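PDB 5K0W: class B carbapenemase GOB-18 from Elizabethkingia meningoseptica, which probably hydrolyses the beta-lactam ring of carbapenems and related antibiotics, as a subclass B3 metallo-beta-lactamase with two zinc ions in its active site. Local coordinates for residues Leu96-His100 and Tyr101-Gly105; Leu128-Gly131 and Gly132-Tyr136. One frame throughout, in Å; residues are numbered along the deposited sequence.

Contact 1 (Leu96-His100 and Tyr101-Gly105); sequences LTQAH and YDHTG. With ZN (zinc ion), chain C; ZN (zinc ion), chain D.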
loop_
_atom_site.group_PDB
_atom_site.type_symbol
_atom_site.label_atom_id
_atom_site.label_comp_id
_atom_site.label_asym_id
_atom_site.label_seq_id
_atom_site.Cartn_x
_atom_site.Cartn_y
_atom_site.Cartn_z
ATOM N N LEU A 96 -3.051 -5.177 -0.931
ATOM C CA LEU A 96 -1.676 -4.747 -0.676
ATOM C C LEU A 96 -1.090 -3.903 -1.780
ATOM O O LEU A 96 -1.276 -4.228 -2.950
ATOM C CB LEU A 96 -0.794 -6.002 -0.586
ATOM C CG LEU A 96 -0.410 -6.536 0.778
ATOM C CD1 LEU A 96 0.568 -7.671 0.617
ATOM C CD2 LEU A 96 0.192 -5.441 1.654
ATOM N N THR A 97 -0.270 -2.909 -1.427
ATOM C CA THR A 97 0.423 -2.117 -2.447
ATOM C C THR A 97 1.873 -2.586 -2.614
ATOM O O THR A 97 2.491 -2.280 -3.635
ATOM C CB THR A 97 0.313 -0.601 -2.193
ATOM O OG1 THR A 97 0.859 -0.292 -0.911
ATOM C CG2 THR A 97 -1.113 -0.077 -2.330
ATOM N N GLN A 98 2.416 -3.315 -1.606
ATOM C CA GLN A 98 3.779 -3.844 -1.571
ATOM C C GLN A 98 3.913 -4.887 -0.441
ATOM O O GLN A 98 3.298 -4.719 0.616
ATOM C CB GLN A 98 4.824 -2.712 -1.412
ATOM C CG GLN A 98 4.574 -1.787 -0.225
ATOM C CD GLN A 98 5.779 -0.946 0.108
ATOM O OE1 GLN A 98 6.740 -1.426 0.725
ATOM N NE2 GLN A 98 5.721 0.354 -0.236
ATOM N N ALA A 99 4.722 -5.955 -0.665
ATOM C CA ALA A 99 4.924 -7.049 0.304
ATOM C C ALA A 99 6.108 -6.854 1.248
ATOM O O ALA A 99 7.045 -7.664 1.276
ATOM C CB ALA A 99 4.997 -8.401 -0.398
ATOM N N HIS A 100 6.047 -5.760 2.036
ATOM C CA HIS A 100 7.019 -5.426 3.080
ATOM C C HIS A 100 6.289 -5.393 4.413
ATOM O O HIS A 100 5.129 -4.966 4.447
ATOM C CB HIS A 100 7.691 -4.087 2.789
ATOM C CG HIS A 100 8.763 -4.145 1.749
ATOM N ND1 HIS A 100 9.163 -3.017 1.076
ATOM C CD2 HIS A 100 9.485 -5.196 1.304
ATOM C CE1 HIS A 100 10.111 -3.414 0.248
ATOM N NE2 HIS A 100 10.352 -4.710 0.365
ATOM N N TYR A 101 6.949 -5.864 5.504
ATOM C CA TYR A 101 6.406 -5.939 6.881
ATOM C C TYR A 101 5.658 -4.678 7.359
ATOM O O TYR A 101 4.723 -4.793 8.151
ATOM C CB TYR A 101 7.481 -6.370 7.903
ATOM C CG TYR A 101 8.423 -5.268 8.318
ATOM C CD1 TYR A 101 9.488 -4.896 7.510
ATOM C CD2 TYR A 101 8.252 -4.592 9.523
ATOM C CE1 TYR A 101 10.348 -3.862 7.877
ATOM C CE2 TYR A 101 9.115 -3.559 9.906
ATOM C CZ TYR A 101 10.160 -3.195 9.074
ATOM O OH TYR A 101 11.021 -2.191 9.437
ATOM N N ASP A 102 6.078 -3.487 6.886
ATOM C CA ASP A 102 5.459 -2.216 7.262
ATOM C C ASP A 102 4.095 -1.971 6.569
ATOM O O ASP A 102 3.474 -0.940 6.806
ATOM C CB ASP A 102 6.440 -1.035 7.097
ATOM C CG ASP A 102 6.962 -0.816 5.693
ATOM O OD1 ASP A 102 7.398 -1.808 5.054
ATOM O OD2 ASP A 102 7.001 0.361 5.252
ATOM N N HIS A 103 3.614 -2.921 5.746
ATOM C CA HIS A 103 2.291 -2.864 5.105
ATOM C C HIS A 103 1.579 -4.225 5.224
ATOM O O HIS A 103 0.379 -4.308 4.960
ATOM C CB HIS A 103 2.384 -2.431 3.625
ATOM C CG HIS A 103 3.234 -1.216 3.397
ATOM N ND1 HIS A 103 2.720 0.064 3.519
ATOM C CD2 HIS A 103 4.550 -1.131 3.116
ATOM C CE1 HIS A 103 3.731 0.877 3.281
ATOM N NE2 HIS A 103 4.851 0.204 3.034
ATOM N N THR A 104 2.325 -5.285 5.634
ATOM C CA THR A 104 1.811 -6.658 5.759
ATOM C C THR A 104 1.788 -7.199 7.197
ATOM O O THR A 104 1.319 -8.316 7.396
ATOM C CB THR A 104 2.697 -7.633 4.941
ATOM O OG1 THR A 104 4.001 -7.656 5.516
ATOM C CG2 THR A 104 2.802 -7.274 3.475
ATOM N N GLY A 105 2.404 -6.503 8.140
ATOM C CA GLY A 105 2.528 -6.980 9.513
ATOM C C GLY A 105 1.263 -7.435 10.231
ATOM O O GLY A 105 1.322 -8.370 11.034
HETATM ZN ZN ZN C . 6.760 1.045 3.269
HETATM ZN ZN ZN D . 8.684 -1.013 1.166
HETATM O O HOH W 1 8.320 0.882 1.930
HETATM O O HOH W 2 10.699 -0.581 1.962
#
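Gln98 and His103 meet within the zinc-binding loop of the metallo-beta-lactamase fold, where the familiar HXHXDH signature of the superfamily appears with glutamine in its first place. The amide comes against the imidazole obliquely, its plane turned about 40° from the ring, and Gln98 CD lies 3.3 Å from His103 CD2. The two groups serve different metals. Gln98 OE1 and His100 ND1 bind one zinc ion, completed on the protein side by His175; Asp102 OD2 and His103 NE2 bind the other, together with His241. With CG between the backbone N and the carbonyl carbon (chi1 53°) and the chain extended beyond it, Gln98 delivers OE1 to its zinc at 2.0 Å. The amide nitrogen is hydrogen-bonded to Asn199, which is consistent with the oxygen, not the nitrogen, being turned to the zinc.

Away from the metals, Leu96 and Thr104 form a dense apolar patch. Leu96 CD1 rests 3.6 Å from Thr104 CG2, the two side chains crossing at about a right angle, and Leu128 backs both. The polar element of this side is His100, at the N-cap position of helix 101-104, whose carbonyl O accepts His103 N (2.9 Å). The metal side is wetter: water 2 completes the shell of the glutamine-bound zinc, while water 1, in plane at the edge of the His103 ring, bridges both ions at 2.1 Å from each.

Contact 2 (Leu128-Gly131 and Gly132-Tyr136); sequences LRTG and GKSDY
Lys133 and Ser134 each direct a backbone N-H to Thr130, one to its carbonyl and one to its hydroxyl. Lys133 N binds Thr130 O at 3.2 Å and closes a type I' beta turn running from Thr130 to Lys133. The bond is nearly straight at the hydrogen (168°), yet the donor stands above the carbonyl plane. One residue later, Ser134 N reaches Thr130 OG1 at 3.1 Å. That hydroxyl lies between the backbone N and the carbonyl carbon (chi1 74°), which turns it to the returning chain, and it also bonds to the carbonyl of Asp126 in helix 125-129. The aliphatic part of Lys133 adds van der Waals contact: its chain kinks beyond CG and passes over the threonine carbonyl, with both CG and CE 3.4 Å from Thr130 O.

Gly131 and Gly132 are the central residues of the turn. Both have positive phi, a backbone conformation that glycine adopts most readily. Thr130 is the first residue to leave the helix, and the reversal passes directly into a second turn, of type I, from Gly132 to Asp135, where Asp135 N bonds to Gly132 O at 3.1 Å. Farther out, Asp135 OD1 receives the backbone N-H groups of Glu137 and Met138, while Lys133 NZ makes a weak bond to Gln19. With its carbonyl and hydroxyl both engaged, Thr130 ties the end of helix 125-129 to the following loop largely through neutral hydrogen bonds, a linkage that should depend little on ionisation.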
loop_
_atom_site.group_PDB
_atom_site.type_symbol
_atom_site.label_atom_id
_atom_site.label_comp_id
_atom_site.label_asym_id
_atom_site.label_seq_id
_atom_site.Cartn_x
_atom_site.Cartn_y
_atom_site.Cartn_z
ATOM N N LEU A 128 4.959 -13.462 0.571
ATOM C CA LEU A 128 3.872 -13.536 1.539
ATOM C C LEU A 128 3.741 -14.877 2.243
ATOM O O LEU A 128 3.500 -14.914 3.450
ATOM C CB LEU A 128 2.554 -13.070 0.922
ATOM C CG LEU A 128 2.481 -11.553 0.753
ATOM C CD1 LEU A 128 1.784 -11.180 -0.504
ATOM C CD2 LEU A 128 1.854 -10.891 1.961
ATOM N N ARG A 129 3.948 -15.969 1.501
ATOM C CA ARG A 129 3.872 -17.330 2.022
ATOM C C ARG A 129 5.066 -17.660 2.933
ATOM O O ARG A 129 4.930 -18.510 3.818
ATOM C CB ARG A 129 3.763 -18.336 0.866
ATOM C CG ARG A 129 2.482 -18.197 0.058
ATOM C CD ARG A 129 2.446 -19.182 -1.090
ATOM N NE ARG A 129 1.788 -20.431 -0.704
ATOM C CZ ARG A 129 0.543 -20.761 -1.036
ATOM N NH1 ARG A 129 -0.192 -19.945 -1.786
ATOM N NH2 ARG A 129 0.029 -21.917 -0.635
ATOM N N THR A 130 6.223 -16.993 2.708
ATOM C CA THR A 130 7.461 -17.180 3.467
ATOM C C THR A 130 7.695 -16.093 4.519
ATOM O O THR A 130 8.764 -16.067 5.133
ATOM C CB THR A 130 8.683 -17.276 2.554
ATOM O OG1 THR A 130 9.019 -15.985 2.038
ATOM C CG2 THR A 130 8.549 -18.331 1.468
ATOM N N GLY A 131 6.715 -15.206 4.701
ATOM C CA GLY A 131 6.781 -14.114 5.664
ATOM C C GLY A 131 8.001 -13.219 5.521
ATOM O O GLY A 131 8.529 -12.720 6.517
ATOM N N GLY A 132 8.442 -13.027 4.281
ATOM C CA GLY A 132 9.574 -12.165 3.977
ATOM C C GLY A 132 10.872 -12.841 3.589
ATOM O O GLY A 132 11.743 -12.184 3.018
ATOM N N LYS A 133 11.022 -14.145 3.888
ATOM C CA LYS A 133 12.244 -14.903 3.589
ATOM C C LYS A 133 12.680 -14.838 2.132
ATOM O O LYS A 133 13.882 -14.731 1.883
ATOM C CB LYS A 133 12.139 -16.360 4.039
ATOM C CG LYS A 133 12.102 -16.547 5.548
ATOM C CD LYS A 133 12.096 -18.026 5.912
ATOM C CE LYS A 133 10.764 -18.711 5.723
ATOM N NZ LYS A 133 10.884 -20.195 5.800
ATOM N N SER A 134 11.730 -14.874 1.173
ATOM C CA SER A 134 12.085 -14.812 -0.244
ATOM C C SER A 134 12.325 -13.408 -0.803
ATOM O O SER A 134 12.690 -13.300 -1.967
ATOM C CB SER A 134 11.071 -15.564 -1.095
ATOM O OG SER A 134 9.803 -14.958 -0.946
ATOM N N ASP A 135 12.157 -12.339 -0.001
ATOM C CA ASP A 135 12.360 -10.966 -0.493
ATOM C C ASP A 135 13.814 -10.720 -0.912
ATOM O O ASP A 135 14.727 -10.983 -0.128
ATOM C CB ASP A 135 11.901 -9.918 0.538
ATOM C CG ASP A 135 11.734 -8.520 -0.042
ATOM O OD1 ASP A 135 12.767 -7.847 -0.285
ATOM O OD2 ASP A 135 10.571 -8.095 -0.252
ATOM N N TYR A 136 14.014 -10.220 -2.154
ATOM C CA TYR A 136 15.314 -9.897 -2.757
ATOM C C TYR A 136 16.166 -8.950 -1.905
ATOM O O TYR A 136 17.390 -8.890 -2.076
ATOM C CB TYR A 136 15.118 -9.347 -4.179
ATOM C CG TYR A 136 14.637 -7.915 -4.247
ATOM C CD1 TYR A 136 13.296 -7.604 -4.091
ATOM C CD2 TYR A 136 15.527 -6.870 -4.481
ATOM C CE1 TYR A 136 12.847 -6.291 -4.179
ATOM C CE2 TYR A 136 15.096 -5.550 -4.534
ATOM C CZ TYR A 136 13.756 -5.263 -4.372
ATOM O OH TYR A 136 13.338 -3.958 -4.459
#

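In the fold
The centre of contact 1, which is wholly buried, lies about 7 Å from the centre of the chain, that of contact 2 about 17 Å; the latter is only partly buried, with the Lys133 side chain exposed. Both involve a helix end: residues 96-105 form the loop from strand 91-95 into helix 101-104, and residues 128-136 lead out of helix 125-129. Metal coordination dominates the first; backbone turns and a threonine hydroxyl dominate the second. They touch in two ways. Leu128 CD2 packs 3.7 Å from Leu96 CD1, joining their apolar sides, while Asp135 OD2 lies 3.4 Å from His100 NE2, the ring nitrogen of that zinc ligand that does not bind the metal.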